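Sulfhydryl oxidase 1 (Homo sapiens, PDB 3LLK) catalyses the FAD-dependent oxidation of thiols to disulfides, with molecular oxygen as the electron acceptor. Local coordinates at residues A[46-51]-A[127-132]; A[63-68]-A[96-101]. All blocks are in the same frame, centred on the assembly; numbering follows the deposited sequence.

Overall arrangement
Both contacts bring together parts of the chain that are distant in sequence, and their centres lie about 16 Å apart. Interaction 1 joins helix 39-55 to helix 118-134 about 8 Å from the centre of the chain. Interaction 2, about 17 Å from that centre, joins helix 60-75 to the end of helix 95-98 and the residue that follows it. Along the chain the order is 46-51, 63-68, 96-101, 127-132, which nests interaction 2 inside the loop closed by interaction 1. The inner contact packs amino-terminal elements on one another, while the outer one docks them on the FAD-binding part, consistent with a pseudo-dimer of a degenerate and a functional sulfhydryl oxidase domain.

Interaction 1. Residues A[46-51]-A[127-132]; sequences KKFVAV and HFLTVQ. With FAD (flavin-adenine dinucleotide), chain D.
Leu129 reaches from helix 118-134 toward helix 39-55, and its methyl CD1 meets both Phe48 and Val51. It has the most surface buried here, 66 Å², against 36 Å² for Val51 and 23 Å² for Phe48. CD1 lies 4.0 Å from Val51 CG1 and equally far from Phe48 CE1, so one methyl is shared by two residues almost a turn apart. CD2 of Leu129 is the more distant branch, at 4.2 Å from Val51 CG1. The Phe48 side chain crosses Leu129 at about a right angle, with CD1 oblique to the ring. Its chi1 of -171° sets CG opposite the backbone N and carries the ring toward Leu129. Tyr157 meets the Phe48 ring; on helix 150-161, Ala153 touches Val51 and Val150 touches Leu129.

Two residues before Leu129, His127 lies against the adenine of FAD: C2A sits 3.1 Å above the plane of its ring, over the centre. His127 NE2 is hydrogen-bonded to His196 ND1, and His196 NE2 in turn bonds FAD. The meeting of Leu129, Val51 and Phe48 is thus buried and apolar, held by dispersion and exclusion of water. Farther along, Gln132 NE2 adds a polar link to Tyr55 O, while His127 points away from Leu129 to the adenine.

Interaction 2. Residues A[63-68]-A[96-101]; sequences QNFLHS and GAVLAK
Phe65 projects from helix 60-75 toward the end of helix 95-98, where Val98, its last residue, and Leu99, the first beyond it, meet the aromatic side chain at different points along its length. Val98 CG1 approaches the base of the side chain, 3.9 Å from Phe65 CB, whereas Leu99 CD1 comes up farther out, 4.1 Å from Phe65 CE2. Both methyls are placed obliquely to the ring. Phe65 and Leu99 cross at about a right angle.

The backbones come closest at Phe65 and Val98, whose CA atoms are 7.4 Å apart, a spacing that suits direct packing of CB on a valine methyl. With chi1 at 167°, Phe65 holds CG opposite its own backbone N, which carries the ring toward Leu99. Leu99 gets there differently. It is the first residue after helix 95-98 to leave helical phi/psi (-100°/-89°), and its side chain reaches the ring through its torsions: CG lies beside the backbone N, opposite the carbonyl carbon, and the chain then runs on extended through chi2, bringing CD1 to the ring. Helix termination and hydrophobic contact thus coincide in this residue. Phe65 is buried while Val98 and Leu99 are partly exposed, and 135 Å² is buried between the segments, both sides summed, which marks a small apolar contact.

Val62, on the same helix as Phe65, also touches both Val98 and Leu99 and extends the seam along helix 60-75. Helix 16-30 closes in as well: its Leu27 packs on Phe65, while Glu20 and Leu23 touch Leu99, so that this helix bridges both partners.

Interaction 1. Residues A[46-51]-A[127-132]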
loop_
_atom_site.group_PDB
_atom_site.type_symbol
_atom_site.label_atom_id
_atom_site.label_comp_id
_atom_site.label_asym_id
_atom_site.label_seq_id
_atom_site.Cartn_x
_atom_site.Cartn_y
_atom_site.Cartn_z
ATOM N N LYS A 46 14.714 -1.767 -3.577
ATOM C CA LYS A 46 15.397 -2.229 -2.380
ATOM C C LYS A 46 14.879 -1.542 -1.121
ATOM O O LYS A 46 14.773 -2.170 -0.071
ATOM C CB LYS A 46 16.910 -2.005 -2.506
ATOM C CG LYS A 46 17.570 -2.830 -3.603
ATOM C CD LYS A 46 19.081 -2.610 -3.632
ATOM C CE LYS A 46 19.749 -3.477 -4.693
ATOM N NZ LYS A 46 21.231 -3.313 -4.689
ATOM N N LYS A 47 14.552 -0.259 -1.224
ATOM C CA LYS A 47 14.050 0.467 -0.064
ATOM C C LYS A 47 12.645 -0.009 0.285
ATOM O O LYS A 47 12.303 -0.121 1.460
ATOM C CB LYS A 47 14.041 1.977 -0.328
ATOM C CG LYS A 47 15.423 2.616 -0.269
ATOM C CD LYS A 47 15.379 4.110 -0.524
ATOM C CE LYS A 47 16.779 4.718 -0.453
ATOM N NZ LYS A 47 16.817 6.146 -0.901
ATOM N N PHE A 48 11.834 -0.289 -0.735
ATOM C CA PHE A 48 10.468 -0.753 -0.498
ATOM C C PHE A 48 10.461 -2.177 0.065
ATOM O O PHE A 48 9.682 -2.481 0.961
ATOM C CB PHE A 48 9.642 -0.698 -1.794
ATOM C CG PHE A 48 8.175 -0.952 -1.587
ATOM C CD1 PHE A 48 7.372 -0.004 -0.957
ATOM C CD2 PHE A 48 7.596 -2.146 -2.014
ATOM C CE1 PHE A 48 6.009 -0.241 -0.755
ATOM C CE2 PHE A 48 6.238 -2.388 -1.816
ATOM C CZ PHE A 48 5.443 -1.435 -1.185
ATOM N N VAL A 49 11.320 -3.047 -0.467
ATOM C CA VAL A 49 11.393 -4.422 0.021
ATOM C C VAL A 49 11.902 -4.412 1.462
ATOM O O VAL A 49 11.454 -5.213 2.277
ATOM C CB VAL A 49 12.315 -5.306 -0.868
ATOM C CG1 VAL A 49 12.556 -6.646 -0.218
ATOM C CG2 VAL A 49 11.663 -5.521 -2.223
ATOM N N ALA A 50 12.830 -3.502 1.770
ATOM C CA ALA A 50 13.354 -3.382 3.128
ATOM C C ALA A 50 12.185 -3.014 4.036
ATOM O O ALA A 50 12.055 -3.541 5.141
ATOM C CB ALA A 50 14.436 -2.299 3.201
ATOM N N VAL A 51 11.334 -2.106 3.564
ATOM C CA VAL A 51 10.161 -1.682 4.331
ATOM C C VAL A 51 9.192 -2.854 4.530
ATOM O O VAL A 51 8.669 -3.057 5.629
ATOM C CB VAL A 51 9.438 -0.499 3.636
ATOM C CG1 VAL A 51 8.072 -0.268 4.255
ATOM C CG2 VAL A 51 10.276 0.768 3.775
ATOM N N HIS A 127 -1.226 2.115 3.472
ATOM C CA HIS A 127 -1.740 2.610 4.749
ATOM C C HIS A 127 -1.256 1.714 5.887
ATOM O O HIS A 127 -0.832 2.191 6.943
ATOM C CB HIS A 127 -3.273 2.635 4.752
ATOM C CG HIS A 127 -3.864 3.708 3.895
ATOM N ND1 HIS A 127 -3.683 5.048 4.154
ATOM C CD2 HIS A 127 -4.605 3.641 2.761
ATOM C CE1 HIS A 127 -4.282 5.760 3.218
ATOM N NE2 HIS A 127 -4.850 4.931 2.363
ATOM N N PHE A 128 -1.299 0.414 5.659
ATOM C CA PHE A 128 -0.890 -0.517 6.691
ATOM C C PHE A 128 0.570 -0.317 7.051
ATOM O O PHE A 128 0.919 -0.318 8.234
ATOM C CB PHE A 128 -1.157 -1.955 6.255
ATOM C CG PHE A 128 -1.533 -2.861 7.390
ATOM C CD1 PHE A 128 -0.616 -3.157 8.390
ATOM C CD2 PHE A 128 -2.817 -3.393 7.474
ATOM C CE1 PHE A 128 -0.967 -3.970 9.468
ATOM C CE2 PHE A 128 -3.184 -4.211 8.545
ATOM C CZ PHE A 128 -2.254 -4.499 9.546
ATOM N N LEU A 129 1.417 -0.117 6.040
ATOM C CA LEU A 129 2.835 0.094 6.285
ATOM C C LEU A 129 3.050 1.353 7.129
ATOM O O LEU A 129 3.858 1.332 8.048
ATOM C CB LEU A 129 3.616 0.197 4.962
ATOM C CG LEU A 129 3.669 -1.100 4.137
ATOM C CD1 LEU A 129 4.348 -0.851 2.800
ATOM C CD2 LEU A 129 4.421 -2.172 4.925
ATOM N N THR A 130 2.331 2.436 6.834
ATOM C CA THR A 130 2.506 3.662 7.622
ATOM C C THR A 130 2.086 3.466 9.072
ATOM O O THR A 130 2.752 3.962 9.996
ATOM C CB THR A 130 1.723 4.874 7.039
ATOM O OG1 THR A 130 0.319 4.590 6.995
ATOM C CG2 THR A 130 2.224 5.203 5.651
ATOM N N VAL A 131 0.992 2.739 9.279
ATOM C CA VAL A 131 0.517 2.503 10.625
ATOM C C VAL A 131 1.458 1.597 11.404
ATOM O O VAL A 131 1.740 1.858 12.568
ATOM C CB VAL A 131 -0.910 1.922 10.636
ATOM C CG1 VAL A 131 -1.298 1.521 12.063
ATOM C CG2 VAL A 131 -1.890 2.982 10.111
ATOM N N GLN A 132 1.946 0.538 10.772
ATOM C CA GLN A 132 2.878 -0.359 11.438
ATOM C C GLN A 132 4.086 0.448 11.926
ATOM O O GLN A 132 4.582 0.234 13.030
ATOM C CB GLN A 132 3.366 -1.439 10.478
ATOM C CG GLN A 132 2.341 -2.497 10.124
ATOM C CD GLN A 132 2.257 -3.597 11.168
ATOM O OE1 GLN A 132 1.616 -3.438 12.201
ATOM N NE2 GLN A 132 2.913 -4.715 10.900
HETATM P PA FAD D . -9.528 2.504 -2.990
HETATM O O1A FAD D . -8.590 1.644 -3.763
HETATM O O2A FAD D . -9.549 3.988 -3.099
HETATM O O5B FAD D . -9.444 2.172 -1.460
HETATM C C5B FAD D . -8.976 0.946 -0.895
HETATM C C4B FAD D . -9.767 0.863 0.384
HETATM O O4B FAD D . -8.959 1.561 1.370
HETATM C C3B FAD D . -11.273 1.131 0.598
HETATM O O3B FAD D . -12.157 0.075 0.227
HETATM C C2B FAD D . -11.259 1.535 2.002
HETATM O O2B FAD D . -11.395 0.499 2.926
HETATM C C1B FAD D . -9.897 2.206 2.239
HETATM N N9A FAD D . -9.772 3.623 2.103
HETATM C C8A FAD D . -10.483 4.586 1.340
HETATM N N7A FAD D . -10.121 5.817 1.488
HETATM C C5A FAD D . -9.100 5.705 2.423
HETATM C C6A FAD D . -8.328 6.710 3.035
HETATM N N6A FAD D . -8.498 8.018 2.799
HETATM N N1A FAD D . -7.370 6.370 3.971
HETATM C C2A FAD D . -7.171 5.092 4.398
HETATM N N3A FAD D . -7.938 4.084 3.795
HETATM C C4A FAD D . -8.897 4.456 2.802
HETATM N N1 FAD D . -7.211 6.090 -10.312
HETATM C C2 FAD D . -7.662 6.958 -11.284
HETATM O O2 FAD D . -8.610 6.567 -11.984
HETATM N N3 FAD D . -6.945 8.148 -11.259
HETATM C C4 FAD D . -5.881 8.517 -10.400
HETATM O O4 FAD D . -5.300 9.643 -10.547
HETATM C C4X FAD D . -5.504 7.576 -9.464
HETATM N N5 FAD D . -4.372 7.806 -8.617
HETATM C C5X FAD D . -3.851 6.843 -7.712
HETATM C C6 FAD D . -2.663 7.149 -7.022
HETATM C C7 FAD D . -2.161 6.188 -6.099
HETATM C C7M FAD D . -0.867 6.588 -5.388
HETATM C C8 FAD D . -2.836 4.952 -5.871
HETATM C C8M FAD D . -2.487 3.828 -4.915
HETATM C C9 FAD D . -3.991 4.671 -6.600
HETATM C C9A FAD D . -4.544 5.539 -7.577
HETATM N N10 FAD D . -5.750 5.465 -8.445
HETATM C C10 FAD D . -6.194 6.324 -9.416
HETATM C "C1'" FAD D . -6.643 4.388 -8.153
HETATM C "C2'" FAD D . -7.740 4.615 -7.158
HETATM O "O2'" FAD D . -7.273 5.444 -6.064
HETATM C "C3'" FAD D . -8.406 3.417 -6.554
HETATM O "O3'" FAD D . -7.431 2.562 -5.970
HETATM C "C4'" FAD D . -9.399 2.604 -7.368
HETATM O "O4'" FAD D . -10.261 3.479 -8.156
HETATM C "C5'" FAD D . -10.188 1.578 -6.677
HETATM O "O5'" FAD D . -11.041 2.263 -5.756
HETATM P P FAD D . -11.784 1.598 -4.566
HETATM O O1P FAD D . -13.081 2.276 -4.569
HETATM O O2P FAD D . -11.841 0.116 -4.667
HETATM O O3P FAD D . -11.008 1.948 -3.199
#

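Interaction 2. Residues A[63-68]-A[96-101]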
loop_
_atom_site.group_PDB
_atom_site.type_symbol
_atom_site.label_atom_id
_atom_site.label_comp_id
_atom_site.label_asym_id
_atom_site.label_seq_id
_atom_site.Cartn_x
_atom_site.Cartn_y
_atom_site.Cartn_z
ATOM N N GLN A 63 6.723 -13.708 6.169
ATOM C CA GLN A 63 7.744 -12.825 6.712
ATOM C C GLN A 63 9.127 -13.405 6.435
ATOM O O GLN A 63 10.074 -12.660 6.172
ATOM C CB GLN A 63 7.534 -12.624 8.213
ATOM C CG GLN A 63 7.768 -11.195 8.674
ATOM C CD GLN A 63 7.076 -10.167 7.785
ATOM O OE1 GLN A 63 5.960 -10.382 7.304
ATOM N NE2 GLN A 63 7.739 -9.040 7.570
ATOM N N ASN A 64 9.246 -14.733 6.488
ATOM C CA ASN A 64 10.526 -15.378 6.216
ATOM C C ASN A 64 10.878 -15.170 4.739
ATOM O O ASN A 64 12.035 -14.983 4.381
ATOM C CB ASN A 64 10.452 -16.880 6.515
ATOM C CG ASN A 64 11.750 -17.604 6.179
ATOM O OD1 ASN A 64 12.775 -17.400 6.834
ATOM N ND2 ASN A 64 11.717 -18.439 5.138
ATOM N N PHE A 65 9.860 -15.224 3.888
ATOM C CA PHE A 65 10.029 -15.039 2.454
ATOM C C PHE A 65 10.512 -13.609 2.150
ATOM O O PHE A 65 11.443 -13.412 1.367
ATOM C CB PHE A 65 8.697 -15.303 1.754
ATOM C CG PHE A 65 8.657 -14.847 0.331
ATOM C CD1 PHE A 65 9.265 -15.592 -0.672
ATOM C CD2 PHE A 65 7.997 -13.670 -0.009
ATOM C CE1 PHE A 65 9.215 -15.171 -1.997
ATOM C CE2 PHE A 65 7.939 -13.244 -1.329
ATOM C CZ PHE A 65 8.549 -13.995 -2.325
ATOM N N LEU A 66 9.881 -12.615 2.767
ATOM C CA LEU A 66 10.277 -11.226 2.543
ATOM C C LEU A 66 11.697 -10.954 3.037
ATOM O O LEU A 66 12.460 -10.228 2.390
ATOM C CB LEU A 66 9.284 -10.272 3.219
ATOM C CG LEU A 66 7.882 -10.305 2.599
ATOM C CD1 LEU A 66 6.897 -9.555 3.493
ATOM C CD2 LEU A 66 7.930 -9.699 1.188
ATOM N N HIS A 67 12.057 -11.529 4.183
ATOM C CA HIS A 67 13.407 -11.341 4.721
ATOM C C HIS A 67 14.429 -11.986 3.780
ATOM O O HIS A 67 15.518 -11.443 3.557
ATOM C CB HIS A 67 13.512 -11.972 6.118
ATOM C CG HIS A 67 14.901 -11.977 6.678
ATOM N ND1 HIS A 67 15.470 -10.870 7.272
ATOM C CD2 HIS A 67 15.853 -12.940 6.688
ATOM C CE1 HIS A 67 16.713 -11.151 7.623
ATOM N NE2 HIS A 67 16.970 -12.400 7.279
ATOM N N SER A 68 14.072 -13.138 3.215
ATOM C CA SER A 68 14.979 -13.840 2.302
ATOM C C SER A 68 15.176 -13.049 1.004
ATOM O O SER A 68 16.280 -12.995 0.469
ATOM C CB SER A 68 14.442 -15.243 1.991
ATOM O OG SER A 68 15.324 -15.962 1.143
ATOM N N GLY A 96 5.450 -18.693 -5.044
ATOM C CA GLY A 96 4.174 -19.218 -5.496
ATOM C C GLY A 96 3.516 -20.058 -4.414
ATOM O O GLY A 96 2.303 -20.007 -4.222
ATOM N N ALA A 97 4.320 -20.838 -3.702
ATOM C CA ALA A 97 3.795 -21.674 -2.629
ATOM C C ALA A 97 3.457 -20.805 -1.411
ATOM O O ALA A 97 2.398 -20.958 -0.801
ATOM C CB ALA A 97 4.819 -22.755 -2.252
ATOM N N VAL A 98 4.363 -19.889 -1.080
ATOM C CA VAL A 98 4.193 -18.981 0.051
ATOM C C VAL A 98 3.041 -17.989 -0.131
ATOM O O VAL A 98 2.265 -17.761 0.793
ATOM C CB VAL A 98 5.498 -18.196 0.314
ATOM C CG1 VAL A 98 5.295 -17.183 1.432
ATOM C CG2 VAL A 98 6.615 -19.170 0.666
ATOM N N LEU A 99 2.932 -17.385 -1.310
ATOM C CA LEU A 99 1.849 -16.441 -1.551
ATOM C C LEU A 99 0.749 -17.143 -2.339
ATOM O O LEU A 99 -0.161 -17.727 -1.747
ATOM C CB LEU A 99 2.367 -15.207 -2.302
ATOM C CG LEU A 99 3.437 -14.408 -1.534
ATOM C CD1 LEU A 99 4.035 -13.323 -2.430
ATOM C CD2 LEU A 99 2.818 -13.788 -0.271
ATOM N N ALA A 100 0.836 -17.110 -3.661
ATOM C CA ALA A 100 -0.160 -17.762 -4.502
ATOM C C ALA A 100 0.198 -17.573 -5.965
ATOM O O ALA A 100 1.030 -16.732 -6.303
ATOM C CB ALA A 100 -1.547 -17.191 -4.226
ATOM N N LYS A 101 -0.432 -18.362 -6.828
ATOM C CA LYS A 101 -0.179 -18.287 -8.264
ATOM C C LYS A 101 -1.034 -17.196 -8.910
ATOM O O LYS A 101 -0.575 -16.467 -9.794
ATOM C CB LYS A 101 -0.503 -19.629 -8.925
ATOM C CG LYS A 101 0.197 -20.834 -8.315
ATOM C CD LYS A 101 1.688 -20.838 -8.606
ATOM C CE LYS A 101 2.309 -22.169 -8.205
ATOM N NZ LYS A 101 3.760 -22.239 -8.538
#